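Local coordinates for protein gamma-glutamyltranspeptidase (Ggt) (Helicobacter pylori 26695, PDB 5BPK) that probably cleaves gamma-glutamyl bonds, as in glutathione, and transfers the gamma-glutamyl group to water or an acceptor, as an N-terminal nucleophile hydrolase, at residues B[12-16]-B[85-89]; B[95-100]-B[123-127]; B[160-166]-B[180-186]. All blocks are in the same frame, centred on the assembly; numbering follows the deposited sequence.

Interaction 1 of 3, residues B[12-16]-B[85-89]; sequences NAVSV and VFLVV. With EDO (1,2-ethanediol), chain P; EDO (1,2-ethanediol), chain T.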
# COMPACT_ATOMS: atom_id res chain seq x y z
N ASN B 12 -3.11 -18.91 9.80
CA ASN B 12 -2.19 -17.95 9.22
C ASN B 12 -2.97 -16.86 8.49
O ASN B 12 -4.04 -17.10 7.94
CB ASN B 12 -1.23 -18.61 8.22
CG ASN B 12 -0.45 -19.78 8.83
OD1 ASN B 12 0.39 -19.59 9.71
ND2 ASN B 12 -0.72 -20.98 8.34
N ALA B 13 -2.41 -15.65 8.49
CA ALA B 13 -2.95 -14.56 7.69
C ALA B 13 -1.81 -13.68 7.19
O ALA B 13 -0.82 -13.48 7.90
CB ALA B 13 -3.94 -13.73 8.50
N VAL B 14 -1.97 -13.18 5.97
CA VAL B 14 -0.95 -12.41 5.28
C VAL B 14 -1.66 -11.22 4.64
O VAL B 14 -2.62 -11.38 3.88
CB VAL B 14 -0.25 -13.25 4.19
CG1 VAL B 14 0.83 -12.44 3.51
CG2 VAL B 14 0.33 -14.54 4.78
N SER B 15 -1.17 -10.02 4.95
CA SER B 15 -1.73 -8.78 4.45
C SER B 15 -0.60 -8.07 3.71
O SER B 15 0.41 -7.72 4.31
CB SER B 15 -2.25 -7.96 5.62
OG SER B 15 -3.05 -6.90 5.19
N VAL B 16 -0.76 -7.92 2.39
CA VAL B 16 0.32 -7.41 1.53
C VAL B 16 -0.14 -6.16 0.79
O VAL B 16 -1.14 -6.20 0.07
CB VAL B 16 0.75 -8.44 0.48
CG1 VAL B 16 1.90 -7.86 -0.38
CG2 VAL B 16 1.13 -9.79 1.12
N VAL B 85 -6.90 -14.49 14.41
CA VAL B 85 -7.20 -13.58 13.30
C VAL B 85 -8.67 -13.19 13.34
O VAL B 85 -9.56 -14.06 13.42
CB VAL B 85 -6.85 -14.23 11.94
CG1 VAL B 85 -7.27 -13.34 10.77
CG2 VAL B 85 -5.35 -14.52 11.87
N PHE B 86 -8.90 -11.88 13.32
CA PHE B 86 -10.24 -11.30 13.26
C PHE B 86 -10.45 -10.52 11.96
O PHE B 86 -11.45 -10.72 11.27
CB PHE B 86 -10.47 -10.41 14.50
CG PHE B 86 -11.81 -9.70 14.52
CD1 PHE B 86 -12.99 -10.42 14.57
CD2 PHE B 86 -11.88 -8.31 14.52
CE1 PHE B 86 -14.22 -9.77 14.61
CE2 PHE B 86 -13.10 -7.65 14.55
CZ PHE B 86 -14.28 -8.39 14.60
N LEU B 87 -9.51 -9.62 11.63
CA LEU B 87 -9.54 -8.89 10.36
C LEU B 87 -8.19 -8.91 9.65
O LEU B 87 -7.14 -8.86 10.30
CB LEU B 87 -9.93 -7.43 10.58
CG LEU B 87 -11.31 -7.14 11.18
CD1 LEU B 87 -11.44 -5.67 11.61
CD2 LEU B 87 -12.43 -7.52 10.19
N VAL B 88 -8.23 -8.99 8.32
CA VAL B 88 -7.07 -8.79 7.46
C VAL B 88 -7.46 -7.67 6.51
O VAL B 88 -8.44 -7.77 5.77
CB VAL B 88 -6.69 -10.07 6.69
CG1 VAL B 88 -5.31 -9.92 6.03
CG2 VAL B 88 -6.73 -11.28 7.63
N VAL B 89 -6.72 -6.56 6.56
CA VAL B 89 -7.15 -5.36 5.87
C VAL B 89 -5.98 -4.51 5.39
O VAL B 89 -4.89 -4.53 5.95
CB VAL B 89 -8.10 -4.55 6.79
CG1 VAL B 89 -7.38 -4.09 8.03
CG2 VAL B 89 -8.76 -3.39 6.04
C1 EDO P . -5.02 -17.11 14.17
O1 EDO P . -6.42 -17.46 14.03
C2 EDO P . -4.20 -18.28 14.70
O2 EDO P . -3.33 -17.89 15.78
C1 EDO T . 0.20 -24.06 10.48
O1 EDO T . 0.56 -23.35 9.30
C2 EDO T . -0.06 -25.52 10.14
O2 EDO T . 1.21 -26.15 9.94
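The flat groups of V14 and V89 that take part here are peptide carbonyls: V88 CG1 packs against V14 O (3.7 Å), and S15 OG approaches V89 O (3.1 Å) in a weak hydrogen bond whose proton is not settled. Two strands from separate sheets of the chain meet, consistent with the stacked sheets of the Ntn-hydrolase sandwich; the axes of 13-16 and 85-89 come within 7.0 Å, at 29° between their directions. F86 and L87 sit together opposite V79 in a classic beta bulge, which lets V85 and V88, three positions apart, point toward strand 13-16. Between them fits the methyl of A13, with CB 3.7 Å from V85 CG2 and 3.8 Å from V88 CG2. V88 straddles two neighbours: CG1, anti to its backbone N (chi1 -168°), reaches S15 CB, while CG2 turns to A13. S15 OG has a second weak partner in T77 N. Strand 13-16 also pairs antiparallel with a strand of the companion Ggt chain, so the sheet continues across the interface, and V89 turns to helix 96-109. Near the start of the bulged strand, V85 N donates to O1 of a 1,2-ethanediol at 3.0 Å (N-H...O 161°).

Interaction 2 of 3, residues B[95-100]-B[123-127]; sequences SRIITT and RFHMQ. With EDO (1,2-ethanediol), chain R.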
# COMPACT_ATOMS: atom_id res chain seq x y z
N SER B 95 -1.28 8.88 0.77
CA SER B 95 -1.63 9.49 2.04
C SER B 95 -3.00 9.04 2.59
O SER B 95 -3.21 9.06 3.81
CB SER B 95 -1.64 11.00 1.89
OG SER B 95 -2.54 11.35 0.85
N ARG B 96 -3.92 8.66 1.71
CA ARG B 96 -5.26 8.25 2.14
C ARG B 96 -5.31 6.84 2.72
O ARG B 96 -6.32 6.45 3.29
CB ARG B 96 -6.28 8.37 0.99
CG ARG B 96 -6.81 9.77 0.73
CD ARG B 96 -5.81 10.71 0.11
NE ARG B 96 -5.38 10.29 -1.22
CZ ARG B 96 -4.61 11.03 -2.02
NH1 ARG B 96 -4.21 12.25 -1.66
NH2 ARG B 96 -4.26 10.56 -3.21
N ILE B 97 -4.23 6.07 2.60
CA ILE B 97 -4.23 4.69 3.08
C ILE B 97 -4.57 4.63 4.57
O ILE B 97 -5.43 3.84 4.98
CB ILE B 97 -2.89 3.99 2.85
CG1 ILE B 97 -2.68 3.78 1.36
CG2 ILE B 97 -2.85 2.64 3.60
CD1 ILE B 97 -1.32 3.23 1.01
N ILE B 98 -3.90 5.47 5.36
CA ILE B 98 -3.98 5.38 6.81
C ILE B 98 -5.42 5.59 7.24
O ILE B 98 -5.96 4.83 8.06
CB ILE B 98 -3.07 6.41 7.49
CG1 ILE B 98 -1.62 6.16 7.11
CG2 ILE B 98 -3.26 6.36 9.00
CD1 ILE B 98 -0.70 7.29 7.45
N THR B 99 -6.05 6.61 6.66
CA THR B 99 -7.41 6.94 7.07
C THR B 99 -8.44 5.93 6.52
O THR B 99 -9.41 5.59 7.21
CB THR B 99 -7.76 8.39 6.67
OG1 THR B 99 -7.65 8.56 5.25
CG2 THR B 99 -6.82 9.40 7.39
N THR B 100 -8.21 5.42 5.31
CA THR B 100 -9.09 4.38 4.75
C THR B 100 -9.09 3.14 5.64
O THR B 100 -10.16 2.63 6.01
CB THR B 100 -8.66 4.01 3.32
OG1 THR B 100 -9.08 5.05 2.42
CG2 THR B 100 -9.27 2.69 2.87
N ARG B 123 -16.18 7.25 3.00
CA ARG B 123 -14.97 7.57 3.75
C ARG B 123 -14.72 9.07 3.75
O ARG B 123 -15.06 9.75 2.78
CB ARG B 123 -13.77 6.87 3.10
CG ARG B 123 -13.78 5.38 3.33
CD ARG B 123 -12.80 4.63 2.38
NE ARG B 123 -13.12 3.20 2.44
CZ ARG B 123 -12.75 2.28 1.56
NH1 ARG B 123 -12.03 2.59 0.49
NH2 ARG B 123 -13.14 1.03 1.76
N PHE B 124 -14.13 9.57 4.84
CA PHE B 124 -13.65 10.96 4.92
C PHE B 124 -12.15 10.93 5.16
O PHE B 124 -11.57 9.88 5.44
CB PHE B 124 -14.37 11.78 6.00
CG PHE B 124 -14.18 11.25 7.39
CD1 PHE B 124 -13.12 11.68 8.19
CD2 PHE B 124 -15.04 10.30 7.90
CE1 PHE B 124 -12.94 11.17 9.47
CE2 PHE B 124 -14.86 9.77 9.16
CZ PHE B 124 -13.81 10.20 9.95
N HIS B 125 -11.51 12.09 5.06
CA HIS B 125 -10.06 12.16 5.17
C HIS B 125 -9.61 13.56 5.57
O HIS B 125 -10.09 14.55 5.03
CB HIS B 125 -9.45 11.74 3.82
CG HIS B 125 -7.97 11.89 3.72
ND1 HIS B 125 -7.08 11.05 4.35
CD2 HIS B 125 -7.22 12.79 3.03
CE1 HIS B 125 -5.85 11.42 4.06
NE2 HIS B 125 -5.90 12.46 3.25
N MET B 126 -8.68 13.60 6.51
CA MET B 126 -7.98 14.81 6.92
C MET B 126 -6.50 14.46 7.02
O MET B 126 -6.14 13.52 7.72
CB MET B 126 -8.54 15.29 8.26
CG MET B 126 -7.68 16.26 9.06
SD MET B 126 -7.29 17.81 8.27
CE MET B 126 -8.88 18.67 8.35
N GLN B 127 -5.66 15.20 6.30
CA GLN B 127 -4.20 14.99 6.33
C GLN B 127 -3.41 16.24 6.71
O GLN B 127 -2.21 16.33 6.42
CB GLN B 127 -3.68 14.41 5.00
CG GLN B 127 -3.88 15.26 3.79
CD GLN B 127 -3.22 14.66 2.55
OE1 GLN B 127 -3.61 13.57 2.09
NE2 GLN B 127 -2.23 15.35 2.01
C1 EDO R . -18.09 10.10 4.88
O1 EDO R . -18.20 10.74 6.16
C2 EDO R . -17.85 11.14 3.79
O2 EDO R . -17.67 10.56 2.48
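Q127 OE1 accepts two hydrogen bonds, from S95 OG (2.8 Å) and from H125 NE2 (2.8 Å). The imidazole N-H lies in the amide's carbonyl plane on a lone pair and is nearly straight (172°); the serine hydroxyl comes in tilted 22° from that plane. The other ring nitrogen, H125 ND1, shares a hydrogen bond with T99 OG1 at 2.7 Å, near the ring plane, with either atom a possible donor. Both nitrogens being engaged, the rotation of the imidazole is fixed. Over one face, R96 CG sits almost exactly on the ring normal, 3.6 Å from the centroid of H125, a CH-pi contact; bends at chi2 and chi3 lead the arginine onward, its guanidinium nearly perpendicular to the ring. On the opposite face lies Q127 N. Further along, T100 CG2 rests over one face of the R123 guanidinium, 3.6 Å from NH1, which has a polar partner in M161 O. S95 O is hydrogen-bonded to Y323 OH of the companion Ggt chain. The contact thus joins the N-terminal part of helix 96-109, which carries I97 of the ligand pocket, to the loop after helix 115-120, itself tied to strand 133-135 by backbone hydrogen bonding between H125 and R134.

Interaction 3 of 3, residues B[160-166]-B[180-186]; sequences VMGDVNA and GSTDPRK. With EDO (1,2-ethanediol), chain S; EDO (1,2-ethanediol), chain C; EDO (1,2-ethanediol), chain F.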
# COMPACT_ATOMS: atom_id res chain seq x y z
N VAL B 160 -13.35 9.03 -5.16
CA VAL B 160 -13.36 8.00 -4.14
C VAL B 160 -11.94 7.61 -3.73
O VAL B 160 -11.01 7.60 -4.55
CB VAL B 160 -14.20 6.75 -4.54
CG1 VAL B 160 -15.66 7.09 -4.61
CG2 VAL B 160 -13.69 6.09 -5.84
N MET B 161 -11.82 7.25 -2.46
CA MET B 161 -10.56 6.98 -1.81
C MET B 161 -10.42 5.51 -1.49
O MET B 161 -11.24 4.96 -0.76
CB MET B 161 -10.51 7.75 -0.50
CG MET B 161 -10.38 9.24 -0.65
SD MET B 161 -10.32 10.07 0.94
CE MET B 161 -12.07 10.01 1.42
N GLY B 162 -9.39 4.87 -2.03
CA GLY B 162 -8.99 3.54 -1.59
C GLY B 162 -9.51 2.40 -2.42
O GLY B 162 -10.37 2.57 -3.30
N ASP B 163 -9.00 1.21 -2.11
CA ASP B 163 -9.45 -0.03 -2.74
C ASP B 163 -9.09 -1.17 -1.78
O ASP B 163 -8.06 -1.81 -1.89
CB ASP B 163 -8.80 -0.21 -4.12
CG ASP B 163 -9.22 -1.50 -4.80
OD1 ASP B 163 -10.16 -2.17 -4.31
OD2 ASP B 163 -8.60 -1.86 -5.82
N VAL B 164 -9.97 -1.36 -0.81
CA VAL B 164 -9.75 -2.30 0.27
C VAL B 164 -10.18 -3.71 -0.12
O VAL B 164 -11.28 -3.93 -0.61
CB VAL B 164 -10.55 -1.88 1.51
CG1 VAL B 164 -10.39 -2.92 2.65
CG2 VAL B 164 -10.13 -0.48 1.98
N ASN B 165 -9.27 -4.66 0.09
CA ASN B 165 -9.58 -6.07 0.04
C ASN B 165 -9.38 -6.58 1.45
O ASN B 165 -8.27 -6.50 1.99
CB ASN B 165 -8.70 -6.77 -0.99
CG ASN B 165 -8.98 -6.27 -2.38
OD1 ASN B 165 -10.12 -6.37 -2.85
ND2 ASN B 165 -7.97 -5.70 -3.03
N ALA B 166 -10.45 -7.06 2.06
CA ALA B 166 -10.45 -7.37 3.48
C ALA B 166 -11.15 -8.70 3.78
O ALA B 166 -12.05 -9.13 3.05
CB ALA B 166 -11.08 -6.23 4.26
N GLY B 180 -15.36 -12.15 3.23
CA GLY B 180 -14.51 -11.25 2.47
C GLY B 180 -15.24 -10.14 1.77
O GLY B 180 -16.43 -10.24 1.47
N SER B 181 -14.52 -9.06 1.51
CA SER B 181 -15.04 -8.00 0.68
C SER B 181 -13.94 -7.40 -0.18
O SER B 181 -12.83 -7.10 0.30
CB SER B 181 -15.71 -6.91 1.52
OG SER B 181 -16.39 -5.97 0.68
N THR B 182 -14.27 -7.24 -1.45
CA THR B 182 -13.57 -6.34 -2.34
C THR B 182 -14.18 -4.94 -2.15
O THR B 182 -15.08 -4.74 -1.33
CB THR B 182 -13.67 -6.80 -3.80
OG1 THR B 182 -15.05 -6.91 -4.16
CG2 THR B 182 -12.99 -8.16 -3.98
N ASP B 183 -13.67 -3.97 -2.89
CA ASP B 183 -14.11 -2.59 -2.73
C ASP B 183 -14.87 -2.15 -3.98
O ASP B 183 -14.35 -2.26 -5.08
CB ASP B 183 -12.88 -1.70 -2.51
CG ASP B 183 -13.22 -0.34 -1.90
OD1 ASP B 183 -14.26 0.27 -2.27
OD2 ASP B 183 -12.44 0.11 -1.02
N PRO B 184 -16.11 -1.63 -3.80
CA PRO B 184 -16.83 -1.13 -4.98
C PRO B 184 -16.07 -0.04 -5.75
O PRO B 184 -16.32 0.17 -6.93
CB PRO B 184 -18.14 -0.57 -4.38
CG PRO B 184 -17.94 -0.50 -2.93
CD PRO B 184 -16.94 -1.56 -2.58
N ARG B 185 -15.11 0.62 -5.09
CA ARG B 185 -14.35 1.72 -5.70
C ARG B 185 -13.31 1.27 -6.73
O ARG B 185 -12.79 2.09 -7.47
CB ARG B 185 -13.62 2.52 -4.62
CG ARG B 185 -14.53 3.16 -3.60
CD ARG B 185 -13.74 3.60 -2.39
NE ARG B 185 -14.57 4.24 -1.37
CZ ARG B 185 -15.32 3.59 -0.49
NH1 ARG B 185 -15.38 2.26 -0.51
NH2 ARG B 185 -16.00 4.27 0.42
N LYS B 186 -13.02 -0.03 -6.77
CA LYS B 186 -11.95 -0.58 -7.60
C LYS B 186 -11.97 -0.03 -9.03
O LYS B 186 -10.93 0.41 -9.53
CB LYS B 186 -12.03 -2.12 -7.61
CG LYS B 186 -10.83 -2.83 -8.27
CD LYS B 186 -11.04 -3.16 -9.75
CE LYS B 186 -11.94 -4.37 -9.96
NZ LYS B 186 -12.28 -4.57 -11.40
C1 EDO S . -19.12 -7.26 -1.59
O1 EDO S . -18.37 -6.07 -1.26
C2 EDO S . -18.27 -8.49 -1.31
O2 EDO S . -17.05 -8.46 -2.06
C1 EDO C . -15.37 9.14 -8.31
O1 EDO C . -14.08 8.82 -7.81
C2 EDO C . -16.16 9.79 -7.19
O2 EDO C . -17.41 10.30 -7.66
C1 EDO F . -7.51 0.38 -10.30
O1 EDO F . -7.76 -0.96 -9.87
C2 EDO F . -6.94 0.37 -11.71
O2 EDO F . -5.56 0.79 -11.75
O HOH W 1 -10.04 2.97 -6.12
O HOH W 2 -11.22 -4.55 -4.48
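A166 and S181 form an antiparallel hydrogen-bonded pair, A166 N to S181 O at 3.0 Å and S181 N to A166 O at 2.9 Å, and beyond it the two segments run on side by side without regular strand bonding. This is the mouth of a beta hairpin, strands 166-171 and 176-181; the latter is outermost in this chain's four-stranded sheet, which G180 carries on into the companion Ggt chain. D183 takes over the pairing with its side chain: its CG is anti to the backbone N (chi1 -162°), and OD2 accepts from V164 N at 2.9 Å, almost straight (174°), through the anti lone pair. OD1 accepts from R185 N, above the carboxylate plane, in an Asx turn, and also forms a salt bridge with R185 NH1 (2.9 Å) on the syn side. R185 is extended from CG to NE; CG packs on V160 CB (3.7 Å) and CD lies by M161 O, while NH2 forms a salt bridge with E136. The aliphatic start of K186 lies alongside D163, pointing the same way, and D163 OD2 is hydrogen-bonded to S43 OG of the companion chain. N165 ND2 bonds H3 O. One water bridges G162 O and R185 O. A second donates to D163 OD1 (2.6 Å) and N165 OD1 (2.7 Å) and accepts from D183 N (3.0 Å).

How the interactions relate
Interaction 3 touches both other contacts. Toward interaction 1, A166 CB packs on V88 O (3.4 Å), since 84-89 and 166-171 are neighbouring strands of one sheet, and V164 CG1, in the loop leading into the latter, packs on V89 CG2 (3.8 Å). Toward interaction 2, R123 NH1 makes a salt bridge with D183 OD2 (2.9 Å) and a probable hydrogen bond to M161 O (2.8 Å). Interactions 1 and 2 do not touch, their nearest atoms being about 6 Å apart, although strand 84-89 and helix 96-109 are consecutive. The bound (2S)-amino[(5S)-4,5-dihydro-1,2-oxazol-5-yl]acetic acid contacts I97 in interaction 2, and the side chain of S95 is about 7 Å from it. The side chain of S15, in interaction 1, is about 13 Å from the same ligand.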